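Local structure of glutathione S-transferase-3 (Necator americanus, 3W8S) at residues L51-V56 with K60-F65; A14-R19 with L160-S165; S90-Y95 with L153-L158; E166-K169 with T173-D176. The protein binds glutathione and probably catalyses its conjugation to electrophilic substrates, as a sigma-class glutathione transferase built from a thioredoxin-like and a helical domain. All blocks are in the same frame, centred on the assembly; numbering follows the deposited sequence.

Contact 1 (L51-V56 with K60-F65). With GSH (glutathione), chain B.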
loop_
_atom_site.group_PDB
_atom_site.type_symbol
_atom_site.label_atom_id
_atom_site.label_comp_id
_atom_site.label_asym_id
_atom_site.label_seq_id
_atom_site.Cartn_x
_atom_site.Cartn_y
_atom_site.Cartn_z
ATOM N N LEU A 51 -10.939 -9.704 3.627
ATOM C CA LEU A 51 -9.906 -10.735 3.766
ATOM C C LEU A 51 -8.825 -10.361 2.806
ATOM O O LEU A 51 -9.119 -9.726 1.795
ATOM C CB LEU A 51 -10.539 -12.114 3.472
ATOM C CG LEU A 51 -11.628 -12.562 4.465
ATOM C CD1 LEU A 51 -12.195 -13.900 3.956
ATOM C CD2 LEU A 51 -11.117 -12.685 5.906
ATOM N N PRO A 52 -7.555 -10.776 3.061
ATOM C CA PRO A 52 -7.172 -11.733 4.126
ATOM C C PRO A 52 -7.001 -11.088 5.517
ATOM O O PRO A 52 -6.744 -9.866 5.623
ATOM C CB PRO A 52 -5.758 -12.255 3.676
ATOM C CG PRO A 52 -5.235 -11.113 2.820
ATOM C CD PRO A 52 -6.467 -10.547 2.091
ATOM N N VAL A 53 -7.079 -11.932 6.548
ATOM C CA VAL A 53 -6.764 -11.524 7.917
ATOM C C VAL A 53 -5.817 -12.579 8.519
ATOM O O VAL A 53 -6.052 -13.780 8.424
ATOM C CB VAL A 53 -8.024 -11.404 8.795
ATOM C CG1 VAL A 53 -7.653 -11.190 10.301
ATOM C CG2 VAL A 53 -8.889 -10.227 8.316
ATOM N N LEU A 54 -4.760 -12.100 9.182
ATOM C CA LEU A 54 -3.877 -12.999 9.886
ATOM C C LEU A 54 -4.227 -12.894 11.389
ATOM O O LEU A 54 -4.420 -11.802 11.901
ATOM C CB LEU A 54 -2.389 -12.584 9.699
ATOM C CG LEU A 54 -1.328 -13.546 10.308
ATOM C CD1 LEU A 54 -1.191 -14.757 9.422
ATOM C CD2 LEU A 54 0.078 -12.871 10.390
ATOM N N GLU A 55 -4.279 -14.030 12.067
ATOM C CA GLU A 55 -4.402 -14.004 13.509
ATOM C C GLU A 55 -3.089 -14.550 14.146
ATOM O O GLU A 55 -2.597 -15.594 13.743
ATOM C CB GLU A 55 -5.667 -14.847 13.903
ATOM C CG GLU A 55 -6.119 -14.525 15.302
ATOM C CD GLU A 55 -7.429 -15.247 15.607
ATOM O OE1 GLU A 55 -8.378 -15.129 14.809
ATOM O OE2 GLU A 55 -7.456 -15.959 16.602
ATOM N N VAL A 56 -2.463 -13.766 15.022
ATOM C CA VAL A 56 -1.112 -14.080 15.530
ATOM C C VAL A 56 -1.345 -14.206 17.052
ATOM O O VAL A 56 -1.643 -13.195 17.690
ATOM C CB VAL A 56 -0.107 -12.889 15.365
ATOM C CG1 VAL A 56 1.290 -13.282 15.891
ATOM C CG2 VAL A 56 -0.033 -12.458 13.931
ATOM N N LYS A 60 -5.729 -10.019 15.743
ATOM C CA LYS A 60 -6.032 -9.913 14.321
ATOM C C LYS A 60 -5.281 -8.781 13.619
ATOM O O LYS A 60 -5.256 -7.655 14.111
ATOM C CB LYS A 60 -7.521 -9.736 14.060
ATOM C CG LYS A 60 -8.363 -10.929 14.596
ATOM C CD LYS A 60 -9.746 -10.887 13.953
ATOM C CE LYS A 60 -10.561 -12.145 14.226
ATOM N NZ LYS A 60 -11.356 -11.823 15.451
ATOM N N LEU A 61 -4.806 -9.093 12.418
ATOM C CA LEU A 61 -4.125 -8.133 11.538
ATOM C C LEU A 61 -4.734 -8.318 10.142
ATOM O O LEU A 61 -4.721 -9.428 9.558
ATOM C CB LEU A 61 -2.626 -8.386 11.531
ATOM C CG LEU A 61 -1.730 -7.619 10.503
ATOM C CD1 LEU A 61 -1.698 -6.129 10.849
ATOM C CD2 LEU A 61 -0.325 -8.264 10.450
ATOM N N ALA A 62 -5.239 -7.197 9.595
ATOM C CA ALA A 62 -5.783 -7.135 8.236
ATOM C C ALA A 62 -4.778 -6.526 7.270
ATOM O O ALA A 62 -3.691 -6.040 7.688
ATOM C CB ALA A 62 -7.064 -6.274 8.246
ATOM N N GLN A 63 -5.150 -6.548 5.983
ATOM C CA GLN A 63 -4.486 -5.838 4.895
ATOM C C GLN A 63 -3.360 -6.677 4.365
ATOM O O GLN A 63 -2.326 -6.744 5.007
ATOM C CB GLN A 63 -4.092 -4.390 5.263
ATOM C CG GLN A 63 -5.302 -3.392 5.186
ATOM C CD GLN A 63 -5.720 -3.076 3.763
ATOM O OE1 GLN A 63 -5.033 -3.398 2.765
ATOM N NE2 GLN A 63 -6.836 -2.434 3.648
ATOM N N SER A 64 -3.536 -7.266 3.157
ATOM C CA SER A 64 -2.625 -8.318 2.695
ATOM C C SER A 64 -1.167 -7.833 2.683
ATOM O O SER A 64 -0.285 -8.593 3.072
ATOM C CB SER A 64 -3.057 -8.792 1.269
ATOM O OG SER A 64 -2.879 -7.716 0.368
ATOM N N PHE A 65 -0.885 -6.568 2.291
ATOM C CA PHE A 65 0.531 -6.176 2.282
ATOM C C PHE A 65 1.104 -5.914 3.658
ATOM O O PHE A 65 2.282 -6.201 3.938
ATOM C CB PHE A 65 0.800 -4.979 1.342
ATOM C CG PHE A 65 0.562 -5.339 -0.100
ATOM C CD1 PHE A 65 -0.726 -5.374 -0.643
ATOM C CD2 PHE A 65 1.598 -5.746 -0.902
ATOM C CE1 PHE A 65 -0.944 -5.736 -1.997
ATOM C CE2 PHE A 65 1.396 -6.054 -2.247
ATOM C CZ PHE A 65 0.149 -6.107 -2.781
HETATM N N1 GSH B . -6.407 -3.736 0.361
HETATM C CA1 GSH B . -7.004 -4.982 0.840
HETATM C C1 GSH B . -5.902 -6.018 0.995
HETATM O O11 GSH B . -5.988 -6.929 1.847
HETATM O O12 GSH B . -4.900 -5.915 0.254
HETATM C CB1 GSH B . -8.082 -5.494 -0.128
HETATM C CG1 GSH B . -8.844 -6.659 0.551
HETATM C CD1 GSH B . -9.951 -7.196 -0.367
HETATM O OE1 GSH B . -10.172 -6.709 -1.477
HETATM N N2 GSH B . -10.711 -8.190 0.101
HETATM C CA2 GSH B . -11.754 -8.822 -0.673
HETATM C C2 GSH B . -12.920 -9.091 0.233
HETATM O O2 GSH B . -12.713 -9.494 1.375
HETATM C CB2 GSH B . -11.205 -10.163 -1.204
HETATM S SG2 GSH B . -12.297 -10.885 -2.435
HETATM N N3 GSH B . -14.164 -8.913 -0.252
HETATM C CA3 GSH B . -15.322 -9.340 0.507
HETATM C C3 GSH B . -16.056 -8.144 1.089
HETATM O O31 GSH B . -17.045 -8.347 1.815
HETATM O O32 GSH B . -15.656 -6.984 0.855
HETATM O O HOH W 1 -7.421 -7.574 4.267
#

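Contact 2 (A14-R19 with L160-S165)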
loop_
_atom_site.group_PDB
_atom_site.type_symbol
_atom_site.label_atom_id
_atom_site.label_comp_id
_atom_site.label_asym_id
_atom_site.label_seq_id
_atom_site.Cartn_x
_atom_site.Cartn_y
_atom_site.Cartn_z
ATOM N N ALA A 14 -5.350 -12.470 -3.060
ATOM C CA ALA A 14 -4.524 -11.527 -2.304
ATOM C C ALA A 14 -3.779 -12.216 -1.107
ATOM O O ALA A 14 -2.897 -11.608 -0.520
ATOM C CB ALA A 14 -5.378 -10.319 -1.839
ATOM N N ALA A 15 -4.101 -13.494 -0.794
ATOM C CA ALA A 15 -3.490 -14.199 0.337
ATOM C C ALA A 15 -2.255 -14.964 -0.076
ATOM O O ALA A 15 -1.508 -15.428 0.788
ATOM C CB ALA A 15 -4.487 -15.188 0.945
ATOM N N GLU A 16 -2.071 -15.219 -1.371
ATOM C CA GLU A 16 -1.144 -16.328 -1.786
ATOM C C GLU A 16 0.315 -16.051 -1.416
ATOM O O GLU A 16 1.039 -16.954 -1.047
ATOM C CB GLU A 16 -1.264 -16.499 -3.310
ATOM C CG GLU A 16 -0.422 -17.596 -3.956
ATOM C CD GLU A 16 -0.545 -18.985 -3.305
ATOM O OE1 GLU A 16 -1.571 -19.320 -2.703
ATOM O OE2 GLU A 16 0.436 -19.769 -3.459
ATOM N N ILE A 17 0.768 -14.790 -1.522
ATOM C CA ILE A 17 2.181 -14.502 -1.155
ATOM C C ILE A 17 2.452 -14.719 0.333
ATOM O O ILE A 17 3.520 -15.215 0.740
ATOM C CB ILE A 17 2.624 -13.067 -1.564
ATOM C CG1 ILE A 17 2.575 -12.911 -3.098
ATOM C CG2 ILE A 17 4.033 -12.753 -1.058
ATOM C CD1 ILE A 17 2.857 -14.092 -4.023
ATOM N N ILE A 18 1.468 -14.357 1.156
ATOM C CA ILE A 18 1.573 -14.618 2.589
ATOM C C ILE A 18 1.783 -16.150 2.815
ATOM O O ILE A 18 2.654 -16.534 3.615
ATOM C CB ILE A 18 0.310 -14.156 3.338
ATOM C CG1 ILE A 18 0.176 -12.592 3.265
ATOM C CG2 ILE A 18 0.331 -14.612 4.807
ATOM C CD1 ILE A 18 -1.294 -12.133 3.323
ATOM N N ARG A 19 0.994 -17.006 2.133
ATOM C CA ARG A 19 1.163 -18.492 2.228
ATOM C C ARG A 19 2.556 -18.921 1.808
ATOM O O ARG A 19 3.202 -19.774 2.480
ATOM C CB ARG A 19 0.146 -19.159 1.291
ATOM C CG ARG A 19 -1.290 -18.864 1.723
ATOM C CD ARG A 19 -2.210 -19.780 0.948
ATOM N NE ARG A 19 -3.657 -19.500 1.171
ATOM C CZ ARG A 19 -4.493 -18.965 0.254
ATOM N NH1 ARG A 19 -4.036 -18.561 -0.951
ATOM N NH2 ARG A 19 -5.814 -18.768 0.601
ATOM N N LEU A 160 6.068 -10.585 -7.845
ATOM C CA LEU A 160 6.305 -10.411 -9.282
ATOM C C LEU A 160 6.283 -11.765 -9.976
ATOM O O LEU A 160 5.545 -11.935 -10.947
ATOM C CB LEU A 160 7.666 -9.697 -9.538
ATOM C CG LEU A 160 8.145 -9.628 -10.996
ATOM C CD1 LEU A 160 7.131 -8.881 -11.906
ATOM C CD2 LEU A 160 9.536 -9.047 -11.110
ATOM N N ALA A 161 7.032 -12.758 -9.459
ATOM C CA ALA A 161 7.084 -14.092 -10.107
ATOM C C ALA A 161 5.716 -14.770 -10.163
ATOM O O ALA A 161 5.357 -15.440 -11.137
ATOM C CB ALA A 161 8.074 -14.988 -9.333
ATOM N N GLU A 162 4.941 -14.661 -9.096
ATOM C CA GLU A 162 3.637 -15.332 -9.048
ATOM C C GLU A 162 2.665 -14.700 -10.095
ATOM O O GLU A 162 1.978 -15.383 -10.858
ATOM C CB GLU A 162 3.048 -15.243 -7.625
ATOM C CG GLU A 162 1.645 -15.843 -7.549
ATOM C CD GLU A 162 1.627 -17.398 -7.509
ATOM O OE1 GLU A 162 2.689 -18.044 -7.372
ATOM O OE2 GLU A 162 0.524 -17.964 -7.619
ATOM N N CYS A 163 2.632 -13.393 -10.119
ATOM C CA CYS A 163 1.771 -12.707 -11.015
ATOM C C CYS A 163 2.243 -12.923 -12.455
ATOM O O CYS A 163 1.452 -13.271 -13.302
ATOM C CB CYS A 163 1.759 -11.247 -10.597
ATOM S SG CYS A 163 2.220 -10.066 -11.881
ATOM N N ALA A 164 3.531 -12.807 -12.734
ATOM C CA ALA A 164 4.026 -13.097 -14.117
ATOM C C ALA A 164 3.701 -14.595 -14.498
ATOM O O ALA A 164 3.131 -14.858 -15.577
ATOM C CB ALA A 164 5.547 -12.809 -14.215
ATOM N N SER A 165 3.984 -15.563 -13.599
ATOM C CA SER A 165 3.774 -16.970 -13.963
ATOM C C SER A 165 2.308 -17.284 -14.165
ATOM O O SER A 165 1.950 -18.018 -15.081
ATOM C CB SER A 165 4.415 -17.923 -12.958
ATOM O OG SER A 165 5.799 -17.586 -12.916
#

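Contact 3 (S90-Y95 with L153-L158)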
loop_
_atom_site.group_PDB
_atom_site.type_symbol
_atom_site.label_atom_id
_atom_site.label_comp_id
_atom_site.label_asym_id
_atom_site.label_seq_id
_atom_site.Cartn_x
_atom_site.Cartn_y
_atom_site.Cartn_z
ATOM N N SER A 90 8.612 -0.254 -1.734
ATOM C CA SER A 90 8.257 0.648 -2.882
ATOM C C SER A 90 7.823 -0.250 -4.063
ATOM O O SER A 90 6.887 0.046 -4.799
ATOM C CB SER A 90 9.469 1.559 -3.292
ATOM O OG SER A 90 10.499 0.846 -4.029
ATOM N N ILE A 91 8.513 -1.393 -4.229
ATOM C CA ILE A 91 8.183 -2.278 -5.332
ATOM C C ILE A 91 6.801 -2.920 -5.142
ATOM O O ILE A 91 5.994 -3.005 -6.140
ATOM C CB ILE A 91 9.263 -3.426 -5.552
ATOM C CG1 ILE A 91 10.557 -2.857 -6.198
ATOM C CG2 ILE A 91 8.636 -4.528 -6.410
ATOM C CD1 ILE A 91 11.746 -3.828 -6.105
ATOM N N THR A 92 6.488 -3.366 -3.924
ATOM C CA THR A 92 5.139 -3.930 -3.691
ATOM C C THR A 92 4.043 -2.854 -3.792
ATOM O O THR A 92 2.980 -3.127 -4.267
ATOM C CB THR A 92 5.062 -4.758 -2.398
ATOM O OG1 THR A 92 5.307 -3.901 -1.293
ATOM C CG2 THR A 92 6.228 -5.805 -2.425
ATOM N N ASP A 93 4.345 -1.612 -3.417
ATOM C CA ASP A 93 3.373 -0.538 -3.610
ATOM C C ASP A 93 3.167 -0.264 -5.124
ATOM O O ASP A 93 2.032 -0.004 -5.578
ATOM C CB ASP A 93 3.828 0.744 -2.897
ATOM C CG ASP A 93 3.363 0.785 -1.398
ATOM O OD1 ASP A 93 2.611 -0.136 -0.952
ATOM O OD2 ASP A 93 3.733 1.761 -0.692
ATOM N N GLN A 94 4.239 -0.295 -5.896
ATOM C CA GLN A 94 4.044 -0.143 -7.356
ATOM C C GLN A 94 3.184 -1.281 -7.978
ATOM O O GLN A 94 2.432 -1.092 -8.955
ATOM C CB GLN A 94 5.425 -0.060 -8.081
ATOM C CG GLN A 94 5.353 0.298 -9.606
ATOM C CD GLN A 94 4.734 1.688 -9.861
ATOM O OE1 GLN A 94 4.730 2.587 -8.972
ATOM N NE2 GLN A 94 4.274 1.910 -11.102
ATOM N N TYR A 95 3.425 -2.501 -7.491
ATOM C CA TYR A 95 2.694 -3.670 -7.930
ATOM C C TYR A 95 1.181 -3.468 -7.593
ATOM O O TYR A 95 0.302 -3.751 -8.390
ATOM C CB TYR A 95 3.254 -4.902 -7.166
ATOM C CG TYR A 95 2.387 -6.120 -7.334
ATOM C CD1 TYR A 95 2.439 -6.840 -8.523
ATOM C CD2 TYR A 95 1.477 -6.540 -6.326
ATOM C CE1 TYR A 95 1.633 -7.958 -8.741
ATOM C CE2 TYR A 95 0.661 -7.670 -6.528
ATOM C CZ TYR A 95 0.782 -8.372 -7.749
ATOM O OH TYR A 95 0.028 -9.490 -8.043
ATOM N N LEU A 153 16.295 -13.490 -2.030
ATOM C CA LEU A 153 14.875 -13.460 -2.239
ATOM C C LEU A 153 14.175 -12.575 -1.213
ATOM O O LEU A 153 14.450 -12.672 -0.024
ATOM C CB LEU A 153 14.403 -14.904 -2.049
ATOM C CG LEU A 153 12.941 -15.160 -2.464
ATOM C CD1 LEU A 153 12.854 -15.157 -3.975
ATOM C CD2 LEU A 153 12.540 -16.536 -1.934
ATOM N N THR A 154 13.256 -11.723 -1.660
ATOM C CA THR A 154 12.379 -11.008 -0.746
ATOM C C THR A 154 10.931 -11.184 -1.227
ATOM O O THR A 154 10.703 -11.708 -2.302
ATOM C CB THR A 154 12.705 -9.501 -0.711
ATOM O OG1 THR A 154 12.401 -8.892 -2.009
ATOM C CG2 THR A 154 14.210 -9.298 -0.287
ATOM N N PHE A 155 9.958 -10.755 -0.428
ATOM C CA PHE A 155 8.592 -10.923 -0.871
ATOM C C PHE A 155 8.257 -10.041 -2.100
ATOM O O PHE A 155 7.289 -10.315 -2.789
ATOM C CB PHE A 155 7.556 -10.815 0.278
ATOM C CG PHE A 155 7.373 -9.436 0.847
ATOM C CD1 PHE A 155 8.304 -8.853 1.718
ATOM C CD2 PHE A 155 6.228 -8.712 0.544
ATOM C CE1 PHE A 155 8.110 -7.597 2.289
ATOM C CE2 PHE A 155 6.064 -7.410 1.085
ATOM C CZ PHE A 155 7.010 -6.843 1.944
ATOM N N ALA A 156 9.067 -9.006 -2.387
ATOM C CA ALA A 156 8.836 -8.348 -3.678
ATOM C C ALA A 156 9.041 -9.343 -4.844
ATOM O O ALA A 156 8.261 -9.326 -5.790
ATOM C CB ALA A 156 9.738 -7.100 -3.863
ATOM N N ASP A 157 10.086 -10.181 -4.774
ATOM C CA ASP A 157 10.360 -11.207 -5.813
ATOM C C ASP A 157 9.133 -12.129 -5.901
ATOM O O ASP A 157 8.635 -12.523 -7.000
ATOM C CB ASP A 157 11.602 -12.043 -5.405
ATOM C CG ASP A 157 12.842 -11.249 -5.482
ATOM O OD1 ASP A 157 13.096 -10.728 -6.599
ATOM O OD2 ASP A 157 13.619 -11.112 -4.468
ATOM N N LEU A 158 8.586 -12.437 -4.739
ATOM C CA LEU A 158 7.480 -13.432 -4.752
ATOM C C LEU A 158 6.240 -12.842 -5.484
ATOM O O LEU A 158 5.609 -13.562 -6.250
ATOM C CB LEU A 158 7.087 -13.865 -3.305
ATOM C CG LEU A 158 8.188 -14.561 -2.487
ATOM C CD1 LEU A 158 7.630 -14.761 -1.055
ATOM C CD2 LEU A 158 8.447 -15.960 -3.131
#

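Contact 4 (E166-K169 with T173-D176). With SO4 (sulfate ion), chain C.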
loop_
_atom_site.group_PDB
_atom_site.type_symbol
_atom_site.label_atom_id
_atom_site.label_comp_id
_atom_site.label_asym_id
_atom_site.label_seq_id
_atom_site.Cartn_x
_atom_site.Cartn_y
_atom_site.Cartn_z
ATOM N N GLU A 166 1.455 -16.713 -13.338
ATOM C CA GLU A 166 0.053 -16.993 -13.448
ATOM C C GLU A 166 -0.594 -16.371 -14.669
ATOM O O GLU A 166 -1.376 -17.045 -15.372
ATOM C CB GLU A 166 -0.709 -16.564 -12.156
ATOM C CG GLU A 166 -0.317 -17.487 -10.963
ATOM C CD GLU A 166 -0.696 -18.973 -11.183
ATOM O OE1 GLU A 166 -1.801 -19.199 -11.734
ATOM O OE2 GLU A 166 0.103 -19.905 -10.818
ATOM N N PHE A 167 -0.337 -15.087 -14.892
ATOM C CA PHE A 167 -0.855 -14.414 -16.115
ATOM C C PHE A 167 -0.339 -15.096 -17.376
ATOM O O PHE A 167 -1.036 -15.126 -18.392
ATOM C CB PHE A 167 -0.516 -12.907 -16.132
ATOM C CG PHE A 167 -1.257 -12.098 -15.090
ATOM C CD1 PHE A 167 -2.635 -12.253 -14.895
ATOM C CD2 PHE A 167 -0.592 -11.127 -14.333
ATOM C CE1 PHE A 167 -3.322 -11.503 -13.915
ATOM C CE2 PHE A 167 -1.257 -10.374 -13.372
ATOM C CZ PHE A 167 -2.620 -10.571 -13.145
ATOM N N ALA A 168 0.854 -15.697 -17.303
ATOM C CA ALA A 168 1.439 -16.370 -18.467
ATOM C C ALA A 168 0.571 -17.534 -18.927
ATOM O O ALA A 168 0.633 -17.893 -20.101
ATOM C CB ALA A 168 2.861 -16.880 -18.212
ATOM N N LYS A 169 -0.251 -18.088 -18.028
ATOM C CA LYS A 169 -1.035 -19.277 -18.387
ATOM C C LYS A 169 -2.007 -18.994 -19.520
ATOM O O LYS A 169 -2.083 -19.768 -20.444
ATOM C CB LYS A 169 -1.741 -19.884 -17.177
ATOM C CG LYS A 169 -0.769 -20.654 -16.269
ATOM C CD LYS A 169 -1.428 -20.797 -14.896
ATOM C CE LYS A 169 -0.797 -21.869 -13.985
ATOM N NZ LYS A 169 -1.602 -21.836 -12.676
ATOM N N THR A 173 1.838 -14.092 -24.563
ATOM C CA THR A 173 2.880 -13.192 -25.000
ATOM C C THR A 173 3.381 -12.353 -23.813
ATOM O O THR A 173 4.095 -11.363 -23.996
ATOM C CB THR A 173 2.295 -12.261 -26.056
ATOM O OG1 THR A 173 1.218 -11.528 -25.447
ATOM C CG2 THR A 173 1.745 -13.108 -27.269
ATOM N N ILE A 174 3.005 -12.736 -22.580
ATOM C CA ILE A 174 3.241 -11.790 -21.463
ATOM C C ILE A 174 4.745 -11.495 -21.285
ATOM O O ILE A 174 5.131 -10.381 -20.929
ATOM C CB ILE A 174 2.636 -12.286 -20.113
ATOM C CG1 ILE A 174 2.595 -11.088 -19.175
ATOM C CG2 ILE A 174 3.468 -13.462 -19.568
ATOM C CD1 ILE A 174 1.967 -11.420 -17.867
ATOM N N PHE A 175 5.624 -12.487 -21.552
ATOM C CA PHE A 175 7.090 -12.260 -21.478
ATOM C C PHE A 175 7.742 -11.686 -22.745
ATOM O O PHE A 175 8.962 -11.406 -22.728
ATOM C CB PHE A 175 7.835 -13.541 -21.095
ATOM C CG PHE A 175 7.422 -14.100 -19.762
ATOM C CD1 PHE A 175 7.594 -13.341 -18.605
ATOM C CD2 PHE A 175 6.835 -15.380 -19.683
ATOM C CE1 PHE A 175 7.166 -13.823 -17.375
ATOM C CE2 PHE A 175 6.425 -15.876 -18.464
ATOM C CZ PHE A 175 6.579 -15.091 -17.306
ATOM N N ASP A 176 6.971 -11.485 -23.832
ATOM C CA ASP A 176 7.576 -11.005 -25.068
ATOM C C ASP A 176 8.216 -9.624 -24.838
ATOM O O ASP A 176 7.513 -8.690 -24.431
ATOM C CB ASP A 176 6.590 -10.942 -26.241
ATOM C CG ASP A 176 6.087 -12.352 -26.692
ATOM O OD1 ASP A 176 6.525 -13.357 -26.132
ATOM O OD2 ASP A 176 5.227 -12.427 -27.597
HETATM S S SO4 C . -1.906 -24.427 -9.753
HETATM O O1 SO4 C . -1.844 -24.527 -8.282
HETATM O O2 SO4 C . -3.286 -24.087 -10.124
HETATM O O3 SO4 C . -0.961 -23.379 -10.302
HETATM O O4 SO4 C . -1.575 -25.749 -10.319
#

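Contact 1 (L51-V56 with K60-F65)
L54 and L61 face each other as a hydrogen-bonded pair in an antiparallel hairpin, and their backbones exchange two bonds: L54 N to L61 O at 2.7 Å and L61 N to L54 O at 2.8 Å. Both leucine side chains lie on one face of the sheet. V53, E55, K60 and A62 occupy the other. Packing is tight where the strands give way to the glutathione site. The P52 ring, presented after a cis peptide bond, sets CG 3.5 Å from S64 CB. This cis-proline is a hallmark of the thioredoxin-like glutathione transferase domain, and it lets L51 pair with the ligand through its backbone: L51 N donates to GSH O2 at 2.9 Å and L51 O accepts from GSH N2. The γ-glutamyl carboxylate is gripped by S64, whose N binds GSH O11 at 2.8 Å while OG reaches GSH O12 at 2.7 Å; chi1 of 65° turns the hydroxyl to the ligand. Q63 OE1 takes GSH N1, and one water ties P52 O, Q63 N and GSH O11 together. At the far end the contact is looser and partly exposed: the side chains of E55 and K60 run side by side, yet E55 OE1 stays 4.5 Å from K60 NZ, beyond a salt bridge. E55 OE2 instead pairs with K5 of strand 4-9, which flanks 53-56, while L54 packs on helix 64-75 and L61 on A86 of the second subunit.

Contact 2 (A14-R19 with L160-S165)
I17 and E16, in helix 16-25, meet a single residue of helix 155-170, E162. Along 160-165, L160 comes first and turns from the contact toward helix 117-143, and A161 leans on V188 of helix 179-189. E162 then points at the opposing helix and does all the touching. Its aliphatic part slides past I17 in the opposite direction, CB lying 3.8 Å from I17 CD1, while the E162 and E16 side chains cross at about a right angle, E162 OE2 lying 3.8 Å from E16 CG. With CG anti to the backbone N (chi1 176°), the E162 chain reaches across and its bend at chi2 brings the acid near that of E16. The two carboxylates, buried with planes 36° apart, keep E16 OE2 and E162 OE2 4.5 Å apart. R201 bridges both of these oxygens, and Q20 donates to E16 OE2 and E162 OE1. W197 also donates to E16 OE2 and R189 pairs with E162 OE1; the arginines probably offset the like charges. E16 OE1 is held by R19 NH1 at 3.1 Å, through its anti lone pair and close to the guanidinium plane. S165 OG returns to its own helix, donating to A161 O at 2.8 Å. The contact joins the thioredoxin-like and helical domains, with strand 4-9 behind helix 16-25 and helices 117-143 and 179-189 behind helix 155-170.

Contact 3 (S90-Y95 with L153-L158)
The ring of F155 takes the methyl of T92 obliquely, CE2 lying 3.9 Å from T92 CG2, and the two side chains cross at about a right angle. The F155 side chain also touches A68 and A72 of helix 64-75, I21 of helix 16-25 and V88 and D89 of helix 82-101, so it is buried where these helices come together. Its chi1 of 71° places CG between the backbone N and the carbonyl carbon, which swings the ring off the start of its own helix and over to T92. That methyl has a second neighbour, A156, with CG2 3.9 Å from A156 CA. A156 in turn aims its CB at helix 82-101, where I91 CG2 meets it at 3.8 Å. The small alanine permits a close approach of the backbones here, T92 CA and A156 CA being 5.8 Å apart. Helix 155-170 opens with a capping box formed by T154 and D157: D157 OD2 accepts from T154 N at 2.9 Å through its anti lone pair, whereas the return bond from A156 N to T154 OG1 is weak at 3.4 Å. This N-capping box, a recognised folding element of the glutathione transferase helical domain, fixes the start of the helix that carries F155 and A156. D157 OD1 is taken by H184 of helix 179-189 and by L148 N. The hydroxyl of T92 bonds to D89 O within its own helix. Beyond T92, the other side of helix 82-101 faces the second subunit, where Q94 OE1 accepts from Q63 NE2 of that chain.

Contact 4 (E166-K169 with T173-D176)
I174 drives its side chain into the flank of helix 155-170, filling the hollow between F167 and A168. Its two branches divide the work. CD1, at the end of an extended arm with CG1 anti to the backbone N (chi1 -164°), reaches F167 CB at 3.4 Å and approaches the phenyl ring obliquely; CG2 rests 3.7 Å from A168 CB. The same CG2 sits over the centre of one face of the F175 ring, 3.8 Å above its plane, so isoleucine and phenylalanine advance as one apolar bump. F175 also meets the alanine, CE2 lying 3.7 Å from A168 CB in an oblique approach. T173 to D176 form a type I beta turn, closed by D176 N to T173 O at 2.9 Å. In the helical domain this turn lies between helices 155-170 and 179-189 and folds back on the last turns of the first; F175 also reaches I181 and K182 of the second, and F125 meets the F167 ring edge-to-face. On another side of helix 155-170, K169 NZ joins E166 OE1 in a salt bridge of 2.8 Å and holds a sulfate, probably from the crystallisation liquor, through O3 at 2.9 Å. R201 binds both that sulfate and E166 OE2.

How the contacts relate
Helix 155-170 runs through contacts 3, 2 and 4 in turn, while contact 1 supplies part of the glutathione site. Contact 2 is nearest the middle of the chain, its centre about 10 Å from that of contact 3 and about 14 Å from that of contact 4. It touches contact 1 at S64, which binds the ligand: A14 O lies 3.3 Å from S64 CB. Contact 1 also reaches contact 3 directly, F65 CZ being 3.8 Å from Y95 CD2, and both meet the second subunit. The side chains of I17 and T92 stand about 11 and 10 Å from a bound glutathione. Contact 4 lies away from the site, its centre about 29 Å from that of contact 1.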